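Local coordinates for alcohol dehydrogenase IV (Corynebacterium glutamicum, PDB 3IV7), which probably acts as an NAD-dependent maleylacetate reductase of the iron-containing alcohol dehydrogenase family, at residues Lys16-Tyr21 and Ser25-Gln30; Lys29-Arg34 and Pro149-Tyr154. All coordinates share one frame; numbering follows the deposited sequence.

Interaction 1. Residues Lys16-Tyr21 and Ser25-Gln30; sequences KVMFGY and SAFLKQ
Met18, here selenomethionine, lies across the ring of Phe27. This packs the first strand of the N-terminal alpha/beta domain against the helix that follows it. The two form a beta-alpha unit in which helix 25-30 runs back nearly antiparallel to strand 16-20, at 152°. The segment axes approach to 9.5 Å, and side chains fill that distance.

The Met18 side chain meets the helix atom by atom. Its CB sits over the centre of the Phe27 ring, 3.8 Å from the centroid and close to the ring normal. This is a CH-pi contact. CG is turned beside the backbone N (chi1 -55°), and the chain then runs toward the root of the aromatic side chain. SE reaches Phe27 CB at 4.0 Å. SE stands oblique to the Phe27 ring, 4.8 Å from its centroid, a Met-aromatic contact. A bend at chi3 (94°) brings the methyl CE back to Phe27 CD1, 3.4 Å away. CE also meets the amide of Gln30. It lies about equally far from CD, OE1 and NE2, so the methyl touches the whole group and not one atom.

No hydrogen bond links the two segments; the contact rests on packing. On the other face of the sheet Phe19 packs on Tyr224 of helix 216-236, and its ring meets that of Phe8 of the second subunit. Strand 16-20 also pairs antiparallel with a strand of that subunit, so the sheet runs on across the dimer interface.

The outer end of the Phe27 ring meets the strand backbone edge-on. Phe27 CE2 is 3.6 Å from Phe19 C. Gly20 N lies in the ring plane, 3.9 Å from Phe27 CE2.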
ATOM      1  N   LYS A  16       1.080  -9.154   6.091  1.00 28.99           N
ATOM      2  CA  LYS A  16       2.328  -8.871   6.759  1.00 28.75           C
ATOM      3  C   LYS A  16       3.459  -9.371   5.868  1.00 27.48           C
ATOM      4  O   LYS A  16       3.381 -10.475   5.297  1.00 31.08           O
ATOM      5  CB  LYS A  16       2.401  -9.563   8.115  1.00 27.99           C
ATOM      6  CG  LYS A  16       3.749  -9.419   8.824  1.00 32.45           C
ATOM      7  CD  LYS A  16       3.812 -10.263  10.153  1.00 33.42           C
ATOM      8  CE  LYS A  16       3.027  -9.621  11.289  1.00 45.26           C
ATOM      9  NZ  LYS A  16       3.598  -8.259  11.682  1.00 54.19           N
ATOM     10  N   VAL A  17       4.505  -8.575   5.768  1.00 28.86           N
ATOM     11  CA  VAL A  17       5.680  -8.916   5.015  1.00 28.64           C
ATOM     12  C   VAL A  17       6.868  -8.786   5.903  1.00 28.60           C
ATOM     13  O   VAL A  17       7.071  -7.731   6.544  1.00 30.83           O
ATOM     14  CB  VAL A  17       5.855  -7.943   3.835  1.00 35.67           C
ATOM     15  CG1 VAL A  17       7.047  -8.372   2.946  1.00 32.78           C
ATOM     16  CG2 VAL A  17       4.585  -7.878   3.047  1.00 38.41           C
HETATM   17  N   MSE A  18       7.619  -9.866   6.046  1.00 27.02           N
HETATM   18  CA  MSE A  18       8.841  -9.840   6.841  1.00 26.40           C
HETATM   19  C   MSE A  18       9.998 -10.061   5.874  1.00 29.44           C
HETATM   20  O   MSE A  18       9.969 -10.995   5.069  1.00 30.64           O
HETATM   21  CB  MSE A  18       8.806 -10.923   7.892  1.00 24.72           C
HETATM   22  CG  MSE A  18       7.568 -10.862   8.782  1.00 32.13           C
HETATM   23 SE   MSE A  18       7.281 -12.513   9.807  0.75 33.41          SE
HETATM   24  CE  MSE A  18       8.170 -12.028  11.401  1.00 37.94           C
ATOM     25  N   PHE A  19      11.013  -9.212   5.962  1.00 26.73           N
ATOM     26  CA  PHE A  19      12.035  -9.164   4.958  1.00 24.08           C
ATOM     27  C   PHE A  19      13.386  -9.180   5.614  1.00 28.11           C
ATOM     28  O   PHE A  19      13.644  -8.404   6.543  1.00 25.88           O
ATOM     29  CB  PHE A  19      11.865  -7.871   4.127  1.00 25.20           C
ATOM     30  CG  PHE A  19      12.570  -7.886   2.816  1.00 26.96           C
ATOM     31  CD1 PHE A  19      13.950  -7.756   2.749  1.00 28.87           C
ATOM     32  CD2 PHE A  19      11.861  -8.054   1.639  1.00 33.18           C
ATOM     33  CE1 PHE A  19      14.609  -7.787   1.519  1.00 35.96           C
ATOM     34  CE2 PHE A  19      12.507  -8.101   0.412  1.00 25.82           C
ATOM     35  CZ  PHE A  19      13.877  -7.967   0.346  1.00 34.14           C
ATOM     36  N   GLY A  20      14.275 -10.030   5.128  1.00 29.16           N
ATOM     37  CA  GLY A  20      15.660 -10.010   5.621  1.00 32.11           C
ATOM     38  C   GLY A  20      16.506 -11.228   5.276  1.00 32.17           C
ATOM     39  O   GLY A  20      16.138 -12.357   5.619  1.00 28.93           O
ATOM     40  N   TYR A  21      17.677 -10.976   4.673  1.00 33.61           N
ATOM     41  CA  TYR A  21      18.634 -12.040   4.304  1.00 32.98           C
ATOM     42  C   TYR A  21      18.974 -12.866   5.517  1.00 31.11           C
ATOM     43  O   TYR A  21      19.309 -12.339   6.549  1.00 30.86           O
ATOM     44  CB  TYR A  21      19.921 -11.440   3.689  1.00 32.16           C
ATOM     45  CG  TYR A  21      21.014 -12.468   3.332  1.00 29.52           C
ATOM     46  CD1 TYR A  21      21.876 -12.956   4.292  1.00 32.09           C
ATOM     47  CD2 TYR A  21      21.175 -12.921   2.025  1.00 27.79           C
ATOM     48  CE1 TYR A  21      22.872 -13.875   3.960  1.00 32.80           C
ATOM     49  CE2 TYR A  21      22.161 -13.826   1.695  1.00 28.68           C
ATOM     50  CZ  TYR A  21      22.995 -14.305   2.663  1.00 24.08           C
ATOM     51  OH  TYR A  21      24.010 -15.191   2.335  1.00 31.00           O
ATOM     52  N   SER A  25      14.188 -18.511   8.922  1.00 26.20           N
ATOM     53  CA  SER A  25      13.886 -19.513   9.985  1.00 27.95           C
ATOM     54  C   SER A  25      13.463 -18.836  11.297  1.00 28.59           C
ATOM     55  O   SER A  25      12.606 -19.344  11.992  1.00 29.28           O
ATOM     56  CB  SER A  25      15.071 -20.456  10.230  1.00 29.26           C
ATOM     57  OG  SER A  25      16.137 -19.815  10.937  1.00 33.08           O
ATOM     58  N   ALA A  26      14.055 -17.675  11.593  1.00 26.93           N
ATOM     59  CA  ALA A  26      13.725 -16.909  12.807  1.00 26.96           C
ATOM     60  C   ALA A  26      12.366 -16.227  12.647  1.00 25.65           C
ATOM     61  O   ALA A  26      11.514 -16.303  13.545  1.00 24.76           O
ATOM     62  CB  ALA A  26      14.828 -15.893  13.109  1.00 27.13           C
ATOM     63  N   PHE A  27      12.108 -15.664  11.456  1.00 27.99           N
ATOM     64  CA  PHE A  27      10.800 -15.090  11.163  1.00 28.21           C
ATOM     65  C   PHE A  27       9.684 -16.140  11.206  1.00 28.46           C
ATOM     66  O   PHE A  27       8.546 -15.842  11.658  1.00 28.48           O
ATOM     67  CB  PHE A  27      10.756 -14.430   9.785  1.00 31.54           C
ATOM     68  CG  PHE A  27      11.486 -13.110   9.680  1.00 33.10           C
ATOM     69  CD1 PHE A  27      11.496 -12.199  10.714  1.00 50.99           C
ATOM     70  CD2 PHE A  27      12.008 -12.717   8.466  1.00 37.04           C
ATOM     71  CE1 PHE A  27      12.133 -10.974  10.558  1.00 52.11           C
ATOM     72  CE2 PHE A  27      12.620 -11.492   8.314  1.00 30.83           C
ATOM     73  CZ  PHE A  27      12.687 -10.632   9.352  1.00 42.43           C
ATOM     74  N   LEU A  28       9.953 -17.332  10.656  1.00 25.61           N
ATOM     75  CA  LEU A  28       8.931 -18.397  10.638  1.00 24.88           C
ATOM     76  C   LEU A  28       8.600 -18.786  12.047  1.00 25.96           C
ATOM     77  O   LEU A  28       7.428 -18.955  12.387  1.00 25.79           O
ATOM     78  CB  LEU A  28       9.390 -19.615   9.833  1.00 23.54           C
ATOM     79  CG  LEU A  28       8.366 -20.772   9.685  1.00 26.57           C
ATOM     80  CD1 LEU A  28       6.989 -20.267   9.175  1.00 29.52           C
ATOM     81  CD2 LEU A  28       8.889 -21.859   8.763  1.00 24.62           C
ATOM     82  N   LYS A  29       9.636 -18.920  12.886  1.00 28.65           N
ATOM     83  CA  LYS A  29       9.426 -19.232  14.296  1.00 30.69           C
ATOM     84  C   LYS A  29       8.504 -18.176  14.936  1.00 30.23           C
ATOM     85  O   LYS A  29       7.500 -18.502  15.534  1.00 31.74           O
ATOM     86  CB  LYS A  29      10.776 -19.298  15.057  1.00 29.15           C
ATOM     87  CG  LYS A  29      10.630 -19.413  16.617  1.00 30.44           C
ATOM     88  CD  LYS A  29      11.932 -19.887  17.283  1.00 28.84           C
ATOM     89  CE  LYS A  29      11.732 -20.251  18.774  1.00 38.84           C
ATOM     90  NZ  LYS A  29      11.442 -19.041  19.625  1.00 49.07           N
ATOM     91  N   GLN A  30       8.870 -16.914  14.767  1.00 33.54           N
ATOM     92  CA  GLN A  30       8.115 -15.789  15.305  1.00 33.52           C
ATOM     93  C   GLN A  30       6.670 -15.841  14.845  1.00 32.91           C
ATOM     94  O   GLN A  30       5.735 -15.686  15.644  1.00 30.05           O
ATOM     95  CB  GLN A  30       8.793 -14.500  14.850  1.00 36.48           C
ATOM     96  CG  GLN A  30       8.286 -13.233  15.447  1.00 47.27           C
ATOM     97  CD  GLN A  30       8.993 -12.011  14.867  1.00 58.57           C
ATOM     98  OE1 GLN A  30      10.164 -12.082  14.493  1.00 58.06           O
ATOM     99  NE2 GLN A  30       8.269 -10.885  14.769  1.00 61.64           N
TER

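Interaction 2. Residues Lys29-Arg34 and Pro149-Tyr154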
ATOM      1  N   LYS A  29       9.636 -18.920  12.886  1.00 28.65           N
ATOM      2  CA  LYS A  29       9.426 -19.232  14.296  1.00 30.69           C
ATOM      3  C   LYS A  29       8.504 -18.176  14.936  1.00 30.23           C
ATOM      4  O   LYS A  29       7.500 -18.502  15.534  1.00 31.74           O
ATOM      5  CB  LYS A  29      10.776 -19.298  15.057  1.00 29.15           C
ATOM      6  CG  LYS A  29      10.630 -19.413  16.617  1.00 30.44           C
ATOM      7  CD  LYS A  29      11.932 -19.887  17.283  1.00 28.84           C
ATOM      8  CE  LYS A  29      11.732 -20.251  18.774  1.00 38.84           C
ATOM      9  NZ  LYS A  29      11.442 -19.041  19.625  1.00 49.07           N
ATOM     10  N   GLN A  30       8.870 -16.914  14.767  1.00 33.54           N
ATOM     11  CA  GLN A  30       8.115 -15.789  15.305  1.00 33.52           C
ATOM     12  C   GLN A  30       6.670 -15.841  14.845  1.00 32.91           C
ATOM     13  O   GLN A  30       5.735 -15.686  15.644  1.00 30.05           O
ATOM     14  CB  GLN A  30       8.793 -14.500  14.850  1.00 36.48           C
ATOM     15  CG  GLN A  30       8.286 -13.233  15.447  1.00 47.27           C
ATOM     16  CD  GLN A  30       8.993 -12.011  14.867  1.00 58.57           C
ATOM     17  OE1 GLN A  30      10.164 -12.082  14.493  1.00 58.06           O
ATOM     18  NE2 GLN A  30       8.269 -10.885  14.769  1.00 61.64           N
ATOM     19  N   GLU A  31       6.473 -16.131  13.563  1.00 30.22           N
ATOM     20  CA  GLU A  31       5.132 -16.157  12.980  1.00 30.91           C
ATOM     21  C   GLU A  31       4.278 -17.319  13.525  1.00 30.12           C
ATOM     22  O   GLU A  31       3.103 -17.132  13.863  1.00 32.05           O
ATOM     23  CB  GLU A  31       5.253 -16.200  11.437  1.00 32.08           C
ATOM     24  CG  GLU A  31       4.026 -16.175  10.709  1.00 37.38           C
ATOM     25  CD  GLU A  31       3.273 -14.860  10.817  1.00 37.69           C
ATOM     26  OE1 GLU A  31       3.790 -13.885  11.356  1.00 37.66           O
ATOM     27  OE2 GLU A  31       2.139 -14.837  10.380  1.00 33.79           O
ATOM     28  N   VAL A  32       4.879 -18.498  13.657  1.00 28.87           N
ATOM     29  CA  VAL A  32       4.175 -19.648  14.185  1.00 27.88           C
ATOM     30  C   VAL A  32       3.814 -19.469  15.675  1.00 28.74           C
ATOM     31  O   VAL A  32       2.721 -19.893  16.146  1.00 26.45           O
ATOM     32  CB  VAL A  32       5.024 -20.912  14.042  1.00 28.72           C
ATOM     33  CG1 VAL A  32       4.407 -22.055  14.823  1.00 28.84           C
ATOM     34  CG2 VAL A  32       5.195 -21.275  12.567  1.00 27.43           C
ATOM     35  N   GLU A  33       4.733 -18.878  16.416  1.00 26.60           N
ATOM     36  CA  GLU A  33       4.521 -18.654  17.830  1.00 28.13           C
ATOM     37  C   GLU A  33       3.459 -17.581  18.066  1.00 27.13           C
ATOM     38  O   GLU A  33       2.600 -17.760  18.900  1.00 26.85           O
ATOM     39  CB  GLU A  33       5.836 -18.326  18.532  1.00 26.95           C
ATOM     40  CG  GLU A  33       6.736 -19.552  18.622  1.00 27.46           C
ATOM     41  CD  GLU A  33       7.886 -19.394  19.543  1.00 24.75           C
ATOM     42  OE1 GLU A  33       8.426 -18.280  19.656  1.00 31.58           O
ATOM     43  OE2 GLU A  33       8.273 -20.409  20.150  1.00 31.29           O
ATOM     44  N   ARG A  34       3.491 -16.510  17.265  1.00 28.58           N
ATOM     45  CA  ARG A  34       2.496 -15.446  17.350  1.00 28.85           C
ATOM     46  C   ARG A  34       1.072 -16.016  17.072  1.00 31.65           C
ATOM     47  O   ARG A  34       0.102 -15.637  17.720  1.00 26.46           O
ATOM     48  CB  ARG A  34       2.856 -14.349  16.359  1.00 32.34           C
ATOM     49  CG  ARG A  34       1.827 -13.238  16.215  1.00 37.23           C
ATOM     50  CD  ARG A  34       2.285 -12.207  15.191  1.00 47.28           C
ATOM     51  NE  ARG A  34       2.061 -12.624  13.800  1.00 54.00           N
ATOM     52  CZ  ARG A  34       0.936 -12.401  13.100  1.00 54.49           C
ATOM     53  NH1 ARG A  34      -0.104 -11.789  13.663  1.00 49.75           N
ATOM     54  NH2 ARG A  34       0.845 -12.808  11.824  1.00 39.41           N
ATOM     55  N   PRO A 149      -1.868 -15.067   0.911  1.00 25.34           N
ATOM     56  CA  PRO A 149      -1.173 -15.455   2.140  1.00 27.08           C
ATOM     57  C   PRO A 149      -1.233 -14.333   3.172  1.00 27.18           C
ATOM     58  O   PRO A 149      -1.107 -13.152   2.823  1.00 31.07           O
ATOM     59  CB  PRO A 149       0.259 -15.696   1.670  1.00 27.78           C
ATOM     60  CG  PRO A 149       0.115 -16.130   0.231  1.00 26.95           C
ATOM     61  CD  PRO A 149      -1.112 -15.434  -0.303  1.00 24.86           C
ATOM     62  N   GLU A 150      -1.467 -14.686   4.406  1.00 25.56           N
ATOM     63  CA  GLU A 150      -1.540 -13.700   5.466  1.00 26.75           C
ATOM     64  C   GLU A 150      -0.184 -13.108   5.782  1.00 26.86           C
ATOM     65  O   GLU A 150      -0.088 -11.969   6.208  1.00 24.30           O
ATOM     66  CB  GLU A 150      -2.116 -14.305   6.711  1.00 27.19           C
ATOM     67  CG  GLU A 150      -3.548 -14.574   6.615  1.00 27.34           C
ATOM     68  CD  GLU A 150      -4.147 -15.036   7.920  1.00 26.05           C
ATOM     69  OE1 GLU A 150      -3.428 -15.082   8.944  1.00 27.33           O
ATOM     70  OE2 GLU A 150      -5.334 -15.376   7.905  1.00 33.56           O
ATOM     71  N   THR A 151       0.852 -13.902   5.622  1.00 27.35           N
ATOM     72  CA  THR A 151       2.202 -13.437   5.849  1.00 27.18           C
ATOM     73  C   THR A 151       3.131 -13.877   4.737  1.00 27.89           C
ATOM     74  O   THR A 151       3.047 -15.031   4.236  1.00 25.19           O
ATOM     75  CB  THR A 151       2.734 -13.975   7.170  1.00 29.09           C
ATOM     76  OG1 THR A 151       1.869 -13.554   8.232  1.00 26.25           O
ATOM     77  CG2 THR A 151       4.168 -13.495   7.418  1.00 22.76           C
ATOM     78  N   VAL A 152       4.051 -12.986   4.367  1.00 24.55           N
ATOM     79  CA  VAL A 152       5.071 -13.314   3.405  1.00 26.74           C
ATOM     80  C   VAL A 152       6.432 -13.108   4.030  1.00 27.14           C
ATOM     81  O   VAL A 152       6.715 -12.046   4.580  1.00 28.17           O
ATOM     82  CB  VAL A 152       4.950 -12.446   2.121  1.00 25.42           C
ATOM     83  CG1 VAL A 152       6.018 -12.874   1.077  1.00 30.44           C
ATOM     84  CG2 VAL A 152       3.538 -12.555   1.547  1.00 25.03           C
ATOM     85  N   ILE A 153       7.264 -14.145   3.971  1.00 26.20           N
ATOM     86  CA  ILE A 153       8.668 -14.065   4.453  1.00 27.95           C
ATOM     87  C   ILE A 153       9.620 -14.047   3.259  1.00 25.41           C
ATOM     88  O   ILE A 153       9.652 -14.988   2.461  1.00 25.90           O
ATOM     89  CB  ILE A 153       8.992 -15.209   5.390  1.00 25.64           C
ATOM     90  CG1 ILE A 153       8.062 -15.134   6.613  1.00 25.29           C
ATOM     91  CG2 ILE A 153      10.537 -15.192   5.798  1.00 28.17           C
ATOM     92  CD1 ILE A 153       8.094 -16.413   7.535  1.00 22.67           C
ATOM     93  N   TYR A 154      10.300 -12.923   3.091  1.00 26.97           N
ATOM     94  CA  TYR A 154      11.261 -12.724   2.016  1.00 26.43           C
ATOM     95  C   TYR A 154      12.687 -12.803   2.535  1.00 26.69           C
ATOM     96  O   TYR A 154      13.144 -11.921   3.290  1.00 27.46           O
ATOM     97  CB  TYR A 154      11.059 -11.353   1.336  1.00 27.66           C
ATOM     98  CG  TYR A 154       9.906 -11.281   0.402  1.00 25.95           C
ATOM     99  CD1 TYR A 154       9.809 -12.149  -0.694  1.00 26.60           C
ATOM    100  CD2 TYR A 154       8.947 -10.286   0.533  1.00 28.14           C
ATOM    101  CE1 TYR A 154       8.794 -12.068  -1.556  1.00 24.43           C
ATOM    102  CE2 TYR A 154       7.909 -10.198  -0.352  1.00 25.60           C
ATOM    103  CZ  TYR A 154       7.840 -11.070  -1.406  1.00 27.71           C
ATOM    104  OH  TYR A 154       6.813 -10.978  -2.296  1.00 24.33           O
TER
HETATM  105  O   HOH W   1      -0.389 -11.696   9.024  1.00 44.32           O
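Glu31 reaches Thr151 through an extended first torsion and one bend: CG stands anti to the backbone N (chi1 -178°), and chi2 of 68° turns the carboxylate. Thr151 keeps OG1 beside its own backbone N, pointing at the helix. The two side chains reach toward each other, one from the helix and one from the strand. Thr151 OG1 donates a short hydrogen bond of 2.5 Å to Glu31 OE2, arriving from above the carboxylate plane, 61° out of it.

Arg34, one helical turn on, holds the same carboxylate side-on. Its NE donates to Glu31 OE1 at 3.2 Å. Its NH2 binds Glu31 OE2 at 2.8 Å, on the syn side, and makes a longer bond to OE1. Arg34 NH2 and Thr151 OG1 approach OE2 from opposite faces. Arg35 adds a salt bridge to OE2 and also bonds Thr151 OG1. A water bound to Glu150 O accepts a weak bond from Arg34 NH2.

This polar junction pins helix 29-34 to the start of strand 151-154. Both carboxylate oxygens of the buried Glu31 have donors, and the two arginines would be expected to favour its ionised form.

In the fold
From the N terminus, the chain leaves strand 7-20, turns tightly and enters helix 24-35. Interaction 1 closes that short loop, with three residues between its segments. Interaction 2 starts on the next turn of the helix and closes a much longer loop of 114 residues, which includes strands 40-43, 63-65, 91-96 and 115-119. The loops neither nest nor cross; they follow one another, sharing Lys29 and Gln30. The chain then returns beside the last part of strand 7-20, where 151-154 is its parallel neighbour. Lys16 O to Val152 N, at 2.8 Å, is probably one of the bonds joining them. One helix thus packs on two adjacent strands.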